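PDB 3KLJ: NADH-rubredoxin oxidoreductase from Clostridium acetobutylicum, which transfers electrons from NADH to rubredoxin through a bound FAD, feeding the proteins that scavenge dioxygen in this anaerobe. Local coordinates for residues K107-S112 with Y261-V266. Residues are numbered along the deposited sequence; the frame is centred on the assembly and turned at random.
Sequences KLIIAS and YACGDV. With FAD (flavin-adenine dinucleotide), chain B.
Ile109 and Ile110 run parallel to Tyr261 and Ala262 as adjacent strands, joined by backbone hydrogen bonds. Tyr261 N donates to Leu108 O (2.7 Å). Ile110 N donates to Tyr261 O (2.7 Å). The bond from Cys263 N to Ile110 O is longer, at 3.1 Å, and more bent, at 139°. Ile110 O also takes a CA-H contact from Ala262. The Tyr261 ring turns one edge to strand 107-110. Leu108 O lies in the ring plane at that edge, 3.5 Å from Tyr261 CD1. Farther along the same edge, Lys107 CG meets Tyr261 CE1 at 3.7 Å. The lysine chain bends at chi2 and crosses the tyrosine side chain at a slant. Its NZ shares a water with Tyr261 OH, though the NZ bond is weak. Ile109 is on the same sheet face as the tyrosine. Ile109 CG2, anti to the backbone N, packs on Cys263 SG (3.7 Å), which also touches Ala111 CB. On the other face Ile110 CB packs against Ala262 CB. Beyond the strands, Val266 fits one methyl, CG1, against Ile110 O and the other, CG2, against Ser112 OG (3.4 Å). That hydroxyl is hydrogen-bonded to Asn232 O. Both segments end at FAD. Ala111 O and Ser112 O lie close to C5B and C8A of its adenosine part. Asp265 N donates to O2P of the pyrophosphate, and ribityl O3' donates to Asp265 OD2 (2.8 Å). Gly264 CA passes close to O2P. Strand 107-110 lies between strands 12-15 and 260-262 in the parallel sheet of the FAD-binding, Rossmann-type domain, and 260-262 forms its edge. Helix 277-291 covers the face bearing Ile109 and Tyr261; strand 247-249 packs against Ile110, Ala262 and Val266.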
ATOM      1  N   LYS A 107      13.998 -14.556  18.650  1.00 20.82           N
ATOM      2  CA  LYS A 107      12.958 -14.497  17.623  1.00 20.68           C
ATOM      3  C   LYS A 107      13.154 -13.314  16.683  1.00 20.01           C
ATOM      4  O   LYS A 107      13.536 -12.220  17.117  1.00 19.65           O
ATOM      5  CB  LYS A 107      11.571 -14.433  18.257  1.00 21.40           C
ATOM      6  CG  LYS A 107      10.919 -15.788  18.389  1.00 22.85           C
ATOM      7  CD  LYS A 107      10.877 -16.274  19.793  1.00 24.11           C
ATOM      8  CE  LYS A 107      10.111 -17.585  19.831  1.00 25.81           C
ATOM      9  NZ  LYS A 107      10.000 -18.082  21.223  1.00 27.72           N
ATOM     10  N   LEU A 108      12.899 -13.551  15.396  1.00 18.98           N
ATOM     11  CA  LEU A 108      13.050 -12.541  14.363  1.00 17.86           C
ATOM     12  C   LEU A 108      11.699 -12.237  13.723  1.00 17.94           C
ATOM     13  O   LEU A 108      10.998 -13.146  13.261  1.00 17.26           O
ATOM     14  CB  LEU A 108      14.053 -13.006  13.290  1.00 17.67           C
ATOM     15  CG  LEU A 108      14.340 -12.056  12.114  1.00 17.41           C
ATOM     16  CD1 LEU A 108      15.010 -10.764  12.585  1.00 16.19           C
ATOM     17  CD2 LEU A 108      15.176 -12.713  11.022  1.00 15.41           C
ATOM     18  N   ILE A 109      11.331 -10.961  13.699  1.00 17.11           N
ATOM     19  CA  ILE A 109      10.114 -10.545  13.014  1.00 17.32           C
ATOM     20  C   ILE A 109      10.506  -9.693  11.815  1.00 17.56           C
ATOM     21  O   ILE A 109      11.083  -8.610  11.984  1.00 18.06           O
ATOM     22  CB  ILE A 109       9.189  -9.749  13.951  1.00 17.48           C
ATOM     23  CG1 ILE A 109       8.777 -10.618  15.155  1.00 17.54           C
ATOM     24  CG2 ILE A 109       7.977  -9.210  13.192  1.00 16.51           C
ATOM     25  CD1 ILE A 109       7.988  -9.861  16.215  1.00 16.55           C
ATOM     26  N   ILE A 110      10.222 -10.190  10.614  1.00 17.22           N
ATOM     27  CA  ILE A 110      10.532  -9.453   9.378  1.00 17.18           C
ATOM     28  C   ILE A 110       9.366  -8.546   8.969  1.00 17.29           C
ATOM     29  O   ILE A 110       8.271  -9.019   8.614  1.00 16.86           O
ATOM     30  CB  ILE A 110      10.899 -10.411   8.210  1.00 16.92           C
ATOM     31  CG1 ILE A 110      12.076 -11.306   8.596  1.00 17.03           C
ATOM     32  CG2 ILE A 110      11.217  -9.612   6.940  1.00 16.30           C
ATOM     33  CD1 ILE A 110      12.318 -12.488   7.624  1.00 16.09           C
ATOM     34  N   ALA A 111       9.616  -7.240   9.014  1.00 17.72           N
ATOM     35  CA  ALA A 111       8.596  -6.236   8.747  1.00 18.11           C
ATOM     36  C   ALA A 111       9.177  -5.153   7.815  1.00 18.30           C
ATOM     37  O   ALA A 111       9.070  -3.956   8.075  1.00 17.91           O
ATOM     38  CB  ALA A 111       8.105  -5.638  10.070  1.00 18.16           C
ATOM     39  N   SER A 112       9.798  -5.605   6.728  1.00 18.45           N
ATOM     40  CA  SER A 112      10.609  -4.740   5.864  1.00 18.12           C
ATOM     41  C   SER A 112       9.801  -4.054   4.758  1.00 18.31           C
ATOM     42  O   SER A 112      10.373  -3.405   3.888  1.00 18.12           O
ATOM     43  CB  SER A 112      11.744  -5.550   5.247  1.00 17.99           C
ATOM     44  OG  SER A 112      11.214  -6.692   4.592  1.00 18.10           O
ATOM     45  N   TYR A 261       9.345 -14.777  11.853  1.00 17.86           N
ATOM     46  CA  TYR A 261       8.001 -14.309  11.513  1.00 18.14           C
ATOM     47  C   TYR A 261       8.103 -13.216  10.465  1.00 18.34           C
ATOM     48  O   TYR A 261       9.172 -12.643  10.270  1.00 18.30           O
ATOM     49  CB  TYR A 261       7.293 -13.721  12.742  1.00 17.84           C
ATOM     50  CG  TYR A 261       7.194 -14.669  13.919  1.00 18.45           C
ATOM     51  CD1 TYR A 261       8.312 -14.941  14.713  1.00 17.54           C
ATOM     52  CD2 TYR A 261       5.990 -15.294  14.238  1.00 16.58           C
ATOM     53  CE1 TYR A 261       8.227 -15.807  15.803  1.00 18.83           C
ATOM     54  CE2 TYR A 261       5.901 -16.161  15.323  1.00 17.79           C
ATOM     55  CZ  TYR A 261       7.023 -16.410  16.097  1.00 18.44           C
ATOM     56  OH  TYR A 261       6.952 -17.264  17.166  1.00 20.84           O
ATOM     57  N   ALA A 262       6.985 -12.935   9.800  1.00 18.39           N
ATOM     58  CA  ALA A 262       6.868 -11.772   8.927  1.00 18.77           C
ATOM     59  C   ALA A 262       5.451 -11.197   8.983  1.00 18.92           C
ATOM     60  O   ALA A 262       4.506 -11.885   9.363  1.00 19.03           O
ATOM     61  CB  ALA A 262       7.252 -12.135   7.498  1.00 18.79           C
ATOM     62  N   CYS A 263       5.310  -9.935   8.592  1.00 19.16           N
ATOM     63  CA  CYS A 263       4.050  -9.203   8.768  1.00 19.09           C
ATOM     64  C   CYS A 263       4.021  -7.929   7.951  1.00 18.47           C
ATOM     65  O   CYS A 263       5.052  -7.291   7.745  1.00 18.64           O
ATOM     66  CB  CYS A 263       3.829  -8.853  10.247  1.00 18.67           C
ATOM     67  SG  CYS A 263       5.247  -8.077  11.050  1.00 19.15           S
ATOM     68  N   GLY A 264       2.828  -7.560   7.499  1.00 18.10           N
ATOM     69  CA  GLY A 264       2.622  -6.299   6.792  1.00 18.33           C
ATOM     70  C   GLY A 264       2.890  -6.459   5.307  1.00 18.11           C
ATOM     71  O   GLY A 264       2.672  -7.535   4.735  1.00 18.12           O
ATOM     72  N   ASP A 265       3.389  -5.391   4.698  1.00 17.73           N
ATOM     73  CA  ASP A 265       3.596  -5.305   3.246  1.00 17.76           C
ATOM     74  C   ASP A 265       4.511  -6.378   2.656  1.00 17.62           C
ATOM     75  O   ASP A 265       4.369  -6.724   1.481  1.00 17.60           O
ATOM     76  CB  ASP A 265       4.147  -3.916   2.871  1.00 17.36           C
ATOM     77  CG  ASP A 265       3.067  -2.926   2.499  1.00 17.43           C
ATOM     78  OD1 ASP A 265       3.339  -2.048   1.645  1.00 17.20           O
ATOM     79  OD2 ASP A 265       1.953  -3.005   3.055  1.00 18.93           O
ATOM     80  N   VAL A 266       5.451  -6.883   3.460  1.00 17.79           N
ATOM     81  CA  VAL A 266       6.415  -7.877   2.991  1.00 17.98           C
ATOM     82  C   VAL A 266       5.834  -9.310   2.965  1.00 18.88           C
ATOM     83  O   VAL A 266       6.419 -10.201   2.349  1.00 19.43           O
ATOM     84  CB  VAL A 266       7.714  -7.872   3.850  1.00 17.84           C
ATOM     85  CG1 VAL A 266       7.472  -8.525   5.228  1.00 17.65           C
ATOM     86  CG2 VAL A 266       8.867  -8.594   3.112  1.00 17.18           C
TER
HETATM   87  PA  FAD B 401       6.729  -0.021   5.571  1.00 18.30           P
HETATM   88  O1A FAD B 401       7.311   0.052   4.185  1.00 18.60           O
HETATM   89  O2A FAD B 401       5.794   1.125   5.875  1.00 19.35           O
HETATM   90  O5B FAD B 401       7.909  -0.065   6.644  1.00 21.06           O
HETATM   91  C5B FAD B 401       8.999  -0.956   6.490  1.00 20.91           C
HETATM   92  C4B FAD B 401      10.272  -0.293   7.018  1.00 21.12           C
HETATM   93  O4B FAD B 401      11.349  -1.228   6.981  1.00 19.85           O
HETATM   94  C3B FAD B 401      10.685   0.887   6.142  1.00 21.12           C
HETATM   95  O3B FAD B 401      10.909   2.020   6.964  1.00 23.72           O
HETATM   96  C2B FAD B 401      11.963   0.442   5.456  1.00 21.25           C
HETATM   97  O2B FAD B 401      12.891   1.493   5.306  1.00 23.46           O
HETATM   98  C1B FAD B 401      12.495  -0.615   6.413  1.00 20.89           C
HETATM   99  N9A FAD B 401      13.368  -1.613   5.769  1.00 21.12           N
HETATM  100  C8A FAD B 401      13.263  -2.124   4.503  1.00 21.82           C
HETATM  101  N7A FAD B 401      14.264  -3.015   4.314  1.00 21.27           N
HETATM  102  C5A FAD B 401      15.003  -3.089   5.439  1.00 21.30           C
HETATM  103  C6A FAD B 401      16.135  -3.832   5.774  1.00 21.45           C
HETATM  104  N6A FAD B 401      16.837  -4.449   4.822  1.00 20.16           N
HETATM  105  N1A FAD B 401      16.684  -3.680   7.036  1.00 20.91           N
HETATM  106  C2A FAD B 401      16.124  -2.808   7.951  1.00 20.44           C
HETATM  107  N3A FAD B 401      15.009  -2.068   7.606  1.00 21.51           N
HETATM  108  C4A FAD B 401      14.452  -2.209   6.366  1.00 21.55           C
HETATM  109  N1  FAD B 401      -2.262   1.985   2.688  1.00 20.18           N
HETATM  110  C2  FAD B 401      -3.619   2.018   2.928  1.00 21.45           C
HETATM  111  O2  FAD B 401      -4.157   1.066   3.466  1.00 21.38           O
HETATM  112  N3  FAD B 401      -4.371   3.126   2.595  1.00 20.29           N
HETATM  113  C4  FAD B 401      -3.768   4.209   2.000  1.00 21.27           C
HETATM  114  O4  FAD B 401      -4.472   5.178   1.700  1.00 20.99           O
HETATM  115  C4X FAD B 401      -2.391   4.186   1.735  1.00 20.65           C
HETATM  116  N5  FAD B 401      -1.757   5.269   1.144  1.00 19.24           N
HETATM  117  C5X FAD B 401      -0.398   5.239   0.892  1.00 18.91           C
HETATM  118  C6  FAD B 401       0.234   6.335   0.289  1.00 18.36           C
HETATM  119  C7  FAD B 401       1.617   6.293   0.051  1.00 17.62           C
HETATM  120  C7M FAD B 401       2.299   7.463  -0.595  1.00 17.50           C
HETATM  121  C8  FAD B 401       2.356   5.163   0.401  1.00 17.67           C
HETATM  122  C8M FAD B 401       3.841   5.088   0.151  1.00 16.29           C
HETATM  123  C9  FAD B 401       1.720   4.078   0.994  1.00 17.60           C
HETATM  124  C9A FAD B 401       0.345   4.112   1.246  1.00 19.92           C
HETATM  125  N10 FAD B 401      -0.284   3.024   1.847  1.00 19.59           N
HETATM  126  C10 FAD B 401      -1.644   3.062   2.091  1.00 20.39           C
HETATM  127  C1' FAD B 401       0.502   1.806   2.205  1.00 19.11           C
HETATM  128  C2' FAD B 401       0.894   1.769   3.666  1.00 19.92           C
HETATM  129  O2' FAD B 401       1.779   2.842   3.917  1.00 21.00           O
HETATM  130  C3' FAD B 401       1.581   0.441   3.911  1.00 19.07           C
HETATM  131  O3' FAD B 401       0.646  -0.611   3.760  1.00 21.52           O
HETATM  132  C4' FAD B 401       2.202   0.334   5.294  1.00 19.39           C
HETATM  133  O4' FAD B 401       3.123   1.395   5.511  1.00 18.88           O
HETATM  134  C5' FAD B 401       2.959  -0.986   5.378  1.00 18.13           C
HETATM  135  O5' FAD B 401       3.680  -0.977   6.583  1.00 18.38           O
HETATM  136  P   FAD B 401       4.933  -1.939   6.757  1.00 17.46           P
HETATM  137  O1P FAD B 401       5.484  -1.769   8.163  1.00 18.90           O
HETATM  138  O2P FAD B 401       4.586  -3.362   6.394  1.00 18.74           O
HETATM  139  O3P FAD B 401       6.003  -1.455   5.649  1.00 17.98           O
HETATM  140  O   HOH W   1       6.892 -18.134  20.085  1.00 36.31           O